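Local coordinates for protein beta-lactamase/D-alanine Carboxypeptidase (Yersinia pestis, PDB 3RJU) that probably acts as a serine hydrolase of the beta-lactamase and penicillin-binding protein family, cleaving beta-lactams or the terminal D-alanine of peptidoglycan peptides, at residues Glu70-Leu75 / Val81-Pro86; Leu109-His114 / Asp165-Ala170; Met193-Leu198 / Ala202-Arg207; Gly42-Gln45 / Arg51-Pro54. All blocks are in the same frame, centred on the assembly; numbering follows the deposited sequence.

Contact 1 of 4, residues Glu70-Leu75 / Val81-Pro86; sequences EIMVKL and VKLTDP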
loop_
_atom_site.group_PDB
_atom_site.type_symbol
_atom_site.label_atom_id
_atom_site.label_comp_id
_atom_site.label_asym_id
_atom_site.label_seq_id
_atom_site.Cartn_x
_atom_site.Cartn_y
_atom_site.Cartn_z
ATOM N N GLU A 70 -2.431 -6.485 6.551
ATOM C CA GLU A 70 -1.544 -7.423 7.241
ATOM C C GLU A 70 -1.867 -7.481 8.736
ATOM O O GLU A 70 -2.004 -8.558 9.323
ATOM C CB GLU A 70 -0.066 -7.028 7.069
ATOM C CG GLU A 70 0.865 -7.896 7.945
ATOM C CD GLU A 70 2.341 -7.723 7.687
ATOM O OE1 GLU A 70 2.702 -6.780 7.010
ATOM O OE2 GLU A 70 3.151 -8.531 8.216
ATOM N N ILE A 71 -1.978 -6.312 9.353
ATOM C CA ILE A 71 -2.332 -6.227 10.763
ATOM C C ILE A 71 -3.702 -6.840 11.040
ATOM O O ILE A 71 -3.860 -7.583 12.017
ATOM C CB ILE A 71 -2.219 -4.777 11.277
ATOM C CG1 ILE A 71 -0.742 -4.363 11.265
ATOM C CG2 ILE A 71 -2.821 -4.627 12.691
ATOM C CD1 ILE A 71 -0.512 -2.889 11.506
HETATM N N MSE A 72 -4.686 -6.556 10.191
HETATM C CA MSE A 72 -5.998 -7.174 10.351
HETATM C C MSE A 72 -5.890 -8.706 10.313
HETATM O O MSE A 72 -6.448 -9.403 11.157
HETATM C CB MSE A 72 -6.967 -6.694 9.276
HETATM C CG MSE A 72 -8.364 -7.296 9.412
HETATM SE SE MSE A 72 -9.501 -6.829 7.899
HETATM C CE MSE A 72 -8.461 -7.703 6.495
ATOM N N VAL A 73 -5.157 -9.231 9.336
ATOM C CA VAL A 73 -5.010 -10.679 9.201
ATOM C C VAL A 73 -4.291 -11.275 10.423
ATOM O O VAL A 73 -4.689 -12.327 10.947
ATOM C CB VAL A 73 -4.289 -11.023 7.878
ATOM C CG1 VAL A 73 -3.785 -12.456 7.861
ATOM C CG2 VAL A 73 -5.220 -10.747 6.700
ATOM N N LYS A 74 -3.244 -10.605 10.897
ATOM C CA LYS A 74 -2.548 -11.096 12.074
ATOM C C LYS A 74 -3.429 -11.062 13.321
ATOM O O LYS A 74 -3.478 -12.046 14.081
ATOM C CB LYS A 74 -1.234 -10.349 12.282
ATOM C CG LYS A 74 -0.214 -10.731 11.218
ATOM C CD LYS A 74 1.046 -9.938 11.330
ATOM C CE LYS A 74 2.172 -10.650 10.595
ATOM N NZ LYS A 74 3.392 -9.822 10.651
ATOM N N LEU A 75 -4.177 -9.973 13.508
ATOM C CA LEU A 75 -5.094 -9.901 14.651
ATOM C C LEU A 75 -6.220 -10.938 14.553
ATOM O O LEU A 75 -6.696 -11.447 15.572
ATOM C CB LEU A 75 -5.680 -8.487 14.802
ATOM C CG LEU A 75 -4.696 -7.414 15.271
ATOM C CD1 LEU A 75 -5.405 -6.055 15.309
ATOM C CD2 LEU A 75 -4.105 -7.745 16.627
ATOM N N VAL A 81 -9.731 -9.977 16.262
ATOM C CA VAL A 81 -10.843 -9.568 15.394
ATOM C C VAL A 81 -11.218 -10.734 14.516
ATOM O O VAL A 81 -10.502 -11.734 14.474
ATOM C CB VAL A 81 -10.505 -8.361 14.469
ATOM C CG1 VAL A 81 -10.052 -7.159 15.282
ATOM C CG2 VAL A 81 -9.468 -8.742 13.394
ATOM N N LYS A 82 -12.346 -10.599 13.827
ATOM C CA LYS A 82 -12.702 -11.463 12.706
ATOM C C LYS A 82 -12.877 -10.563 11.491
ATOM O O LYS A 82 -13.378 -9.434 11.620
ATOM C CB LYS A 82 -14.016 -12.192 12.977
ATOM C CG LYS A 82 -13.962 -13.179 14.121
ATOM C CD LYS A 82 -15.338 -13.778 14.309
ATOM C CE LYS A 82 -15.350 -14.891 15.338
ATOM N NZ LYS A 82 -16.723 -15.479 15.442
ATOM N N LEU A 83 -12.477 -11.048 10.316
ATOM C CA LEU A 83 -12.682 -10.290 9.083
ATOM C C LEU A 83 -14.145 -9.924 8.887
ATOM O O LEU A 83 -14.468 -8.926 8.234
ATOM C CB LEU A 83 -12.189 -11.059 7.861
ATOM C CG LEU A 83 -10.745 -10.747 7.449
ATOM C CD1 LEU A 83 -9.761 -10.973 8.583
ATOM C CD2 LEU A 83 -10.388 -11.565 6.222
ATOM N N THR A 84 -15.035 -10.740 9.438
ATOM C CA THR A 84 -16.470 -10.525 9.280
ATOM C C THR A 84 -17.096 -9.624 10.356
ATOM O O THR A 84 -18.308 -9.384 10.341
ATOM C CB THR A 84 -17.203 -11.862 9.259
ATOM O OG1 THR A 84 -16.754 -12.642 10.368
ATOM C CG2 THR A 84 -16.898 -12.615 7.965
ATOM N N ASP A 85 -16.291 -9.123 11.292
ATOM C CA ASP A 85 -16.845 -8.263 12.338
ATOM C C ASP A 85 -17.406 -7.005 11.715
ATOM O O ASP A 85 -16.753 -6.365 10.883
ATOM C CB ASP A 85 -15.767 -7.806 13.318
ATOM C CG ASP A 85 -15.362 -8.884 14.297
ATOM O OD1 ASP A 85 -16.130 -9.852 14.476
ATOM O OD2 ASP A 85 -14.279 -8.744 14.900
ATOM N N PRO A 86 -18.601 -6.614 12.136
ATOM C CA PRO A 86 -19.103 -5.285 11.755
ATOM C C PRO A 86 -18.172 -4.192 12.271
ATOM O O PRO A 86 -17.661 -4.295 13.393
ATOM C CB PRO A 86 -20.438 -5.208 12.484
ATOM C CG PRO A 86 -20.873 -6.649 12.598
ATOM C CD PRO A 86 -19.610 -7.414 12.862
#
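Met72, a selenomethionine, and Leu75 on helix 64-77 receive Val81 and Leu83 from the loop that follows, within the helical part of a serine beta-lactamase/penicillin-binding protein fold. The helix is the one whose N-terminal end probably lies at the active site, as in this family, though the contact lies further along it. The chain of Met72 leaves the helix with CG anti to the backbone N (chi1 -179°), runs straight to the selenium and then bends, chi3 62°, which lays its methyl against Leu83. The two side chains cross at about a right angle: CE of Met72 rests 3.9 Å from CG of Leu83, while CD1 of Leu83 folds back to 4.0 Å from CG of Met72. Val81 works with one branch. Its CG2 sits in the notch between successive turns, 4.0 Å from CB of Leu75 and 3.8 Å from O of Met72. Met72 also packs on Leu167 and Leu171 of helix 162-175, and Val81 on Ala174. The backbone adds a weak bond from Val81 N to Leu75 O, 3.4 Å long. Beyond it a type I turn from Lys82 to Asp85 is tied by the Asp85 carboxylate, whose OD2, which also bonds Tyr90 OH, takes the Lys82 N-H at 2.9 Å (Lys82 N to Asp85 OD2) from above the carboxylate plane.

Contact 2 of 4, residues Leu109-His114 / Asp165-Ala170; sequences LHLASH and DLLADA
Leu111 and Ala112 of helix 108-113 pack against Leu167 of helix 162-175, the two axes passing 9.5 Å apart at 140°, closer to antiparallel than to perpendicular. The packing is wholly apolar. Leu111 and Leu167 supply the larger share: with CG anti to its carbonyl carbon (chi1 -57°), Leu111 lays CD1 on the backbone of the partner helix, 3.8 Å from CA of Leu167 and 4.0 Å from its CB, and near the carbonyl carbon of Leu166. Leu167, with CG anti to the backbone N, brings CD2 to CB of Ala112 at 4.1 Å. Thr68 and Met72 of helix 64-77 touch Leu167 and Ala112, making this a three-helix junction.

Polar bonds serve the individual helices. Ser113 OG bonds to Leu109 O at 2.7 Å, and Ser113 N reaches the same oxygen from the opposite face of its plane. His114, with positive phi, follows in a Schellman motif; its ring stacks on Tyr159, which probably belongs to the active site, as in this family. On helix 162-175, Asp165 bonds to Gly225 and Ser226, while Asp169 pairs with Arg140. The aliphatic seam thus lacks directional bonds, which are found instead at the helix end and flanks, where they anchor the helices to neighbouring parts of the domain.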
loop_
_atom_site.group_PDB
_atom_site.type_symbol
_atom_site.label_atom_id
_atom_site.label_comp_id
_atom_site.label_asym_id
_atom_site.label_seq_id
_atom_site.Cartn_x
_atom_site.Cartn_y
_atom_site.Cartn_z
ATOM N N LEU A 109 -13.856 -6.821 6.443
ATOM C CA LEU A 109 -13.565 -7.316 5.099
ATOM C C LEU A 109 -13.949 -6.314 4.009
ATOM O O LEU A 109 -13.238 -6.167 2.997
ATOM C CB LEU A 109 -14.282 -8.657 4.873
ATOM C CG LEU A 109 -14.222 -9.202 3.452
ATOM C CD1 LEU A 109 -12.755 -9.478 3.067
ATOM C CD2 LEU A 109 -15.061 -10.469 3.330
ATOM N N HIS A 110 -15.084 -5.645 4.193
ATOM C CA HIS A 110 -15.546 -4.674 3.201
ATOM C C HIS A 110 -14.618 -3.464 3.164
ATOM O O HIS A 110 -14.333 -2.929 2.094
ATOM C CB HIS A 110 -16.989 -4.224 3.469
ATOM C CG HIS A 110 -17.984 -5.340 3.423
ATOM N ND1 HIS A 110 -18.800 -5.656 4.491
ATOM C CD2 HIS A 110 -18.290 -6.219 2.436
ATOM C CE1 HIS A 110 -19.577 -6.677 4.159
ATOM N NE2 HIS A 110 -19.275 -7.048 2.923
ATOM N N LEU A 111 -14.174 -3.009 4.331
ATOM C CA LEU A 111 -13.245 -1.882 4.357
ATOM C C LEU A 111 -11.963 -2.269 3.622
ATOM O O LEU A 111 -11.408 -1.465 2.867
ATOM C CB LEU A 111 -12.914 -1.488 5.801
ATOM C CG LEU A 111 -14.110 -1.121 6.689
ATOM C CD1 LEU A 111 -13.614 -0.957 8.132
ATOM C CD2 LEU A 111 -14.799 0.140 6.203
ATOM N N ALA A 112 -11.474 -3.489 3.854
ATOM C CA ALA A 112 -10.187 -3.903 3.283
ATOM C C ALA A 112 -10.224 -4.146 1.775
ATOM O O ALA A 112 -9.208 -4.026 1.080
ATOM C CB ALA A 112 -9.655 -5.154 4.003
ATOM N N SER A 113 -11.394 -4.524 1.272
ATOM C CA SER A 113 -11.571 -4.851 -0.143
ATOM C C SER A 113 -12.258 -3.728 -0.965
ATOM O O SER A 113 -12.598 -3.931 -2.136
ATOM C CB SER A 113 -12.387 -6.140 -0.290
ATOM O OG SER A 113 -13.683 -5.997 0.300
ATOM N N HIS A 114 -12.467 -2.560 -0.359
ATOM C CA HIS A 114 -13.061 -1.404 -1.051
ATOM C C HIS A 114 -14.533 -1.594 -1.429
ATOM O O HIS A 114 -15.050 -0.942 -2.359
ATOM C CB HIS A 114 -12.238 -0.991 -2.293
ATOM C CG HIS A 114 -10.803 -0.723 -1.981
ATOM N ND1 HIS A 114 -10.378 0.364 -1.235
ATOM C CD2 HIS A 114 -9.692 -1.429 -2.287
ATOM C CE1 HIS A 114 -9.062 0.315 -1.107
ATOM N NE2 HIS A 114 -8.623 -0.764 -1.734
ATOM N N ASP A 165 -8.667 4.063 6.786
ATOM C CA ASP A 165 -8.338 4.679 8.069
ATOM C C ASP A 165 -9.343 4.262 9.156
ATOM O O ASP A 165 -8.958 4.024 10.309
ATOM C CB ASP A 165 -8.199 6.188 7.907
ATOM C CG ASP A 165 -7.006 6.542 7.056
ATOM O OD1 ASP A 165 -5.936 5.948 7.328
ATOM O OD2 ASP A 165 -7.145 7.357 6.114
ATOM N N LEU A 166 -10.617 4.139 8.785
ATOM C CA LEU A 166 -11.586 3.557 9.718
ATOM C C LEU A 166 -11.175 2.132 10.119
ATOM O O LEU A 166 -11.352 1.738 11.260
ATOM C CB LEU A 166 -13.009 3.562 9.148
ATOM C CG LEU A 166 -13.639 4.957 8.997
ATOM C CD1 LEU A 166 -14.924 4.891 8.168
ATOM C CD2 LEU A 166 -13.910 5.614 10.358
ATOM N N LEU A 167 -10.642 1.363 9.176
ATOM C CA LEU A 167 -10.150 0.026 9.485
ATOM C C LEU A 167 -9.028 0.090 10.519
ATOM O O LEU A 167 -9.026 -0.668 11.501
ATOM C CB LEU A 167 -9.665 -0.683 8.221
ATOM C CG LEU A 167 -9.076 -2.081 8.397
ATOM C CD1 LEU A 167 -10.054 -3.032 9.104
ATOM C CD2 LEU A 167 -8.647 -2.643 7.034
ATOM N N ALA A 168 -8.072 0.993 10.313
ATOM C CA ALA A 168 -6.972 1.133 11.267
ATOM C C ALA A 168 -7.525 1.494 12.632
ATOM O O ALA A 168 -7.079 0.943 13.634
ATOM C CB ALA A 168 -5.969 2.197 10.812
ATOM N N ASP A 169 -8.513 2.392 12.662
ATOM C CA ASP A 169 -9.148 2.793 13.927
ATOM C C ASP A 169 -9.745 1.565 14.635
ATOM O O ASP A 169 -9.628 1.403 15.871
ATOM C CB ASP A 169 -10.279 3.798 13.695
ATOM C CG ASP A 169 -9.813 5.106 13.034
ATOM O OD1 ASP A 169 -8.600 5.439 13.059
ATOM O OD2 ASP A 169 -10.685 5.815 12.487
ATOM N N ALA A 170 -10.416 0.721 13.858
ATOM C CA ALA A 170 -11.083 -0.448 14.415
ATOM C C ALA A 170 -10.055 -1.424 14.972
ATOM O O ALA A 170 -10.240 -1.993 16.053
ATOM C CB ALA A 170 -11.937 -1.124 13.336
#

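Contact 3 of 4, residues Met193-Leu198 / Ala202-Arg207; sequences MKNTTL and AEQCKR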
loop_
_atom_site.group_PDB
_atom_site.type_symbol
_atom_site.label_atom_id
_atom_site.label_comp_id
_atom_site.label_asym_id
_atom_site.label_seq_id
_atom_site.Cartn_x
_atom_site.Cartn_y
_atom_site.Cartn_z
HETATM N N MSE A 193 12.672 -2.900 10.544
HETATM C CA MSE A 193 12.407 -1.791 9.630
HETATM C C MSE A 193 12.453 -0.496 10.428
HETATM O O MSE A 193 11.409 0.077 10.811
HETATM C CB MSE A 193 11.051 -1.968 8.962
HETATM C CG MSE A 193 10.992 -3.234 8.077
HETATM SE SE MSE A 193 9.177 -3.763 7.604
HETATM C CE MSE A 193 8.798 -2.332 6.370
ATOM N N LYS A 194 13.678 -0.052 10.679
ATOM C CA LYS A 194 13.958 0.972 11.670
ATOM C C LYS A 194 13.597 2.351 11.167
ATOM O O LYS A 194 13.638 3.312 11.932
ATOM C CB LYS A 194 15.439 0.951 12.022
ATOM C CG LYS A 194 16.301 1.133 10.783
ATOM C CD LYS A 194 17.783 0.954 11.034
ATOM C CE LYS A 194 18.545 1.018 9.711
ATOM N NZ LYS A 194 20.005 0.753 9.893
ATOM N N ASN A 195 13.266 2.459 9.884
ATOM C CA ASN A 195 12.862 3.753 9.337
ATOM C C ASN A 195 11.440 3.771 8.800
ATOM O O ASN A 195 11.099 4.613 7.970
ATOM C CB ASN A 195 13.843 4.198 8.248
ATOM C CG ASN A 195 15.138 4.704 8.821
ATOM O OD1 ASN A 195 15.132 5.554 9.700
ATOM N ND2 ASN A 195 16.257 4.154 8.358
ATOM N N THR A 196 10.613 2.836 9.264
ATOM C CA THR A 196 9.240 2.722 8.780
ATOM C C THR A 196 8.308 3.206 9.886
ATOM O O THR A 196 8.265 2.622 10.978
ATOM C CB THR A 196 8.915 1.278 8.331
ATOM O OG1 THR A 196 9.794 0.905 7.257
ATOM C CG2 THR A 196 7.456 1.150 7.858
ATOM N N THR A 197 7.591 4.296 9.618
ATOM C CA THR A 197 7.008 5.072 10.698
ATOM C C THR A 197 5.925 6.024 10.196
ATOM O O THR A 197 5.905 6.376 9.017
ATOM C CB THR A 197 8.110 5.898 11.421
ATOM O OG1 THR A 197 7.544 6.586 12.542
ATOM C CG2 THR A 197 8.763 6.917 10.476
ATOM N N LEU A 198 5.026 6.419 11.099
ATOM C CA LEU A 198 4.048 7.473 10.861
ATOM C C LEU A 198 4.472 8.743 11.579
ATOM O O LEU A 198 3.830 9.788 11.455
ATOM C CB LEU A 198 2.672 7.050 11.382
ATOM C CG LEU A 198 2.026 5.872 10.661
ATOM C CD1 LEU A 198 0.977 5.184 11.546
ATOM C CD2 LEU A 198 1.438 6.311 9.317
ATOM N N ALA A 202 13.391 14.306 13.145
ATOM C CA ALA A 202 14.093 15.271 12.302
ATOM C C ALA A 202 15.181 14.592 11.469
ATOM O O ALA A 202 15.367 14.921 10.290
ATOM C CB ALA A 202 14.706 16.390 13.161
ATOM N N GLU A 203 15.898 13.656 12.082
ATOM C CA GLU A 203 16.976 12.933 11.399
ATOM C C GLU A 203 16.408 12.109 10.239
ATOM O O GLU A 203 17.058 11.959 9.195
ATOM C CB GLU A 203 17.740 12.041 12.384
ATOM C CG GLU A 203 18.986 11.374 11.808
ATOM C CD GLU A 203 18.667 10.149 10.974
ATOM O OE1 GLU A 203 17.618 9.506 11.239
ATOM O OE2 GLU A 203 19.467 9.830 10.058
ATOM N N GLN A 204 15.199 11.577 10.406
ATOM C CA GLN A 204 14.565 10.852 9.317
ATOM C C GLN A 204 14.080 11.810 8.242
ATOM O O GLN A 204 14.323 11.596 7.050
ATOM C CB GLN A 204 13.415 9.980 9.857
ATOM C CG GLN A 204 13.951 8.805 10.663
ATOM C CD GLN A 204 12.881 8.065 11.451
ATOM O OE1 GLN A 204 11.955 8.671 11.999
ATOM N NE2 GLN A 204 13.001 6.745 11.503
ATOM N N CYS A 205 13.420 12.881 8.660
ATOM C CA CYS A 205 12.910 13.867 7.711
ATOM C C CYS A 205 13.965 14.463 6.765
ATOM O O CYS A 205 13.678 14.717 5.586
ATOM C CB CYS A 205 12.145 14.968 8.436
ATOM S SG CYS A 205 10.488 14.413 8.995
ATOM N N LYS A 206 15.178 14.672 7.262
ATOM C CA LYS A 206 16.227 15.243 6.415
ATOM C C LYS A 206 16.563 14.313 5.252
ATOM O O LYS A 206 17.128 14.754 4.251
ATOM C CB LYS A 206 17.499 15.556 7.221
ATOM C CG LYS A 206 18.246 14.316 7.623
ATOM C CD LYS A 206 19.594 14.597 8.276
ATOM C CE LYS A 206 20.245 13.276 8.660
ATOM N NZ LYS A 206 21.423 13.476 9.562
ATOM N N ARG A 207 16.209 13.032 5.387
ATOM C CA ARG A 207 16.471 12.036 4.344
ATOM C C ARG A 207 15.301 11.841 3.388
ATOM O O ARG A 207 15.403 11.062 2.440
ATOM C CB ARG A 207 16.872 10.687 4.965
ATOM C CG ARG A 207 18.194 10.741 5.729
ATOM C CD ARG A 207 18.579 9.356 6.264
ATOM N NE ARG A 207 18.024 9.073 7.592
ATOM C CZ ARG A 207 17.257 8.030 7.894
ATOM N NH1 ARG A 207 16.907 7.150 6.963
ATOM N NH2 ARG A 207 16.850 7.858 9.148
HETATM O O HOH W 1 11.212 4.932 12.870
#
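Asn195, the third residue of a type I turn from Met193 to Thr196, faces Gln204 of the short helix 202-205 with their CA atoms 7.3 Å apart, and a long Thr196 N to Met193 O bond of 3.3 Å spans the turn. Asn195 OD1 takes two donors. Gln204 NE2 arrives in the carbonyl plane, on a lone pair, at 3.0 Å from OD1. Arg207 NH2 comes from above that plane, 45° out of it, yet its own N-H is almost straight, 176°, with NH2 2.9 Å from Asn195 OD1. The amide of Asn195 stands at the edge of the guanidinium with the two planes 61° apart. The bonds tie the turn, in the loop after helix 179-191, to helix 202-205 and the residues just after it, and the disulfide from Cys205 to Cys217 fastens the same helix to the chain beyond. The bend of Arg207 at chi3 lets NE and NH2 grip the Glu203 carboxylate side-on, one nitrogen to each oxygen: NH2 of Arg207 meets OE1 of Glu203 at 2.8 Å in a salt bridge, on the syn side. Its NH1 goes to Asp55 O. Gln204 is extended beyond CG, and its OE1 bonds to Thr201 N while lying near Thr197 CG2. A water links Gln204 NE2, at 2.9 Å, with Lys194 O, to which it donates.

Contact 4 of 4, residues Gly42-Gln45 / Arg51-Pro54; sequences GETQ and RPRP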
loop_
_atom_site.group_PDB
_atom_site.type_symbol
_atom_site.label_atom_id
_atom_site.label_comp_id
_atom_site.label_asym_id
_atom_site.label_seq_id
_atom_site.Cartn_x
_atom_site.Cartn_y
_atom_site.Cartn_z
ATOM N N GLY A 42 18.946 9.251 -10.447
ATOM C CA GLY A 42 18.486 10.611 -10.279
ATOM C C GLY A 42 18.934 11.240 -8.980
ATOM O O GLY A 42 20.039 10.984 -8.501
ATOM N N GLU A 43 18.054 12.060 -8.408
ATOM C CA GLU A 43 18.428 12.944 -7.311
ATOM C C GLU A 43 17.400 12.880 -6.208
ATOM O O GLU A 43 16.215 12.678 -6.476
ATOM C CB GLU A 43 18.469 14.383 -7.817
ATOM C CG GLU A 43 19.253 14.608 -9.067
ATOM C CD GLU A 43 19.089 16.034 -9.538
ATOM O OE1 GLU A 43 18.021 16.389 -10.095
ATOM O OE2 GLU A 43 20.031 16.805 -9.326
ATOM N N THR A 44 17.845 13.090 -4.976
ATOM C CA THR A 44 16.935 13.113 -3.830
ATOM C C THR A 44 16.203 14.449 -3.668
ATOM O O THR A 44 15.292 14.553 -2.869
ATOM C CB THR A 44 17.657 12.771 -2.518
ATOM O OG1 THR A 44 18.709 13.717 -2.307
ATOM C CG2 THR A 44 18.242 11.354 -2.555
ATOM N N GLN A 45 16.641 15.476 -4.395
ATOM C CA GLN A 45 15.923 16.748 -4.493
ATOM C C GLN A 45 16.294 17.347 -5.846
ATOM O O GLN A 45 17.434 17.201 -6.281
ATOM C CB GLN A 45 16.324 17.708 -3.365
ATOM C CG GLN A 45 16.221 17.121 -1.959
ATOM C CD GLN A 45 16.460 18.144 -0.852
ATOM O OE1 GLN A 45 16.344 19.354 -1.068
ATOM N NE2 GLN A 45 16.789 17.657 0.344
ATOM N N ARG A 51 22.392 10.946 -5.389
ATOM C CA ARG A 51 21.642 9.731 -5.733
ATOM C C ARG A 51 20.872 9.158 -4.532
ATOM O O ARG A 51 21.365 9.200 -3.410
ATOM C CB ARG A 51 22.602 8.665 -6.254
ATOM C CG ARG A 51 21.899 7.501 -6.902
ATOM C CD ARG A 51 22.241 7.460 -8.371
ATOM N NE ARG A 51 23.516 6.778 -8.575
ATOM C CZ ARG A 51 24.238 6.861 -9.685
ATOM N NH1 ARG A 51 25.388 6.202 -9.780
ATOM N NH2 ARG A 51 23.818 7.608 -10.697
ATOM N N PRO A 52 19.657 8.628 -4.764
ATOM C CA PRO A 52 18.948 7.982 -3.645
ATOM C C PRO A 52 19.752 6.818 -3.075
ATOM O O PRO A 52 20.530 6.175 -3.804
ATOM C CB PRO A 52 17.653 7.465 -4.294
ATOM C CG PRO A 52 17.421 8.429 -5.446
ATOM C CD PRO A 52 18.831 8.677 -5.984
ATOM N N ARG A 53 19.570 6.568 -1.781
ATOM C CA ARG A 53 20.323 5.558 -1.049
ATOM C C ARG A 53 19.368 4.543 -0.447
ATOM O O ARG A 53 18.162 4.790 -0.379
ATOM C CB ARG A 53 21.123 6.201 0.086
ATOM C CG ARG A 53 22.140 7.241 -0.354
ATOM C CD ARG A 53 22.862 7.802 0.857
ATOM N NE ARG A 53 23.515 6.735 1.617
ATOM C CZ ARG A 53 23.567 6.673 2.946
ATOM N NH1 ARG A 53 23.008 7.626 3.684
ATOM N NH2 ARG A 53 24.183 5.656 3.536
ATOM N N PRO A 54 19.910 3.399 0.001
ATOM C CA PRO A 54 19.066 2.388 0.658
ATOM C C PRO A 54 18.268 2.963 1.817
ATOM O O PRO A 54 17.181 2.465 2.127
ATOM C CB PRO A 54 20.087 1.377 1.201
ATOM C CG PRO A 54 21.249 1.477 0.222
ATOM C CD PRO A 54 21.315 2.954 -0.147
HETATM O O HOH W 2 22.593 10.659 -9.930
#
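Thr44 and Pro52 meet through a methyl group and a proline ring: Thr44 CG2 stands over the CA and N side of the ring, 3.6 Å from Pro52 CA, with Pro52 CG at 4.2 Å. Chi1 of 59° sets OG1 between the backbone N and the carbonyl carbon, where it bonds to Asn48 ND2, and leaves the methyl anti to the carbonyl carbon. The same proline lays CD beside the peptide of Gly42, 3.6 Å from its O, so its ring spans the approach from Gly42 to Thr44. The two segments are the legs of a loop that leaves edge strand 35-42 of the large antiparallel sheet and turns back toward strand 58-59; Glu43 pins the bend between them, its carboxylate bonding to Gly47 N and Asn49 N. Arg51 directs its CB bond away from the other leg, yet its CA-H points at Gly42 O, 3.4 Å from CA with 158° at the hydrogen. Bends at chi2 and chi3 bring its guanidinium round to a water that donates to Gly42 O at 2.9 Å; the return link from Arg51 NH2 to that water is weak, at 3.4 Å.

In the fold
Contacts 1 and 2 are buried and lie together, their centres about 9 Å apart: Met72 of contact 1 carries helix 64-77 into contact 2, and Leu83 O probably bonds to Leu109 N, joining loop, helix and helix into one apolar core. Contacts 3 and 4 sit at the surface, centres about 15 Å apart without touching, each closing a short loop. Contact 4 lies on the opposite side of the chain's centre from contacts 1 and 2. The chemistry follows: leucine, valine and selenomethionine interlock inside, contact 3 relies on amide, guanidinium and a water, and contact 4 on proline, a threonine methyl and a CA-H...O approach.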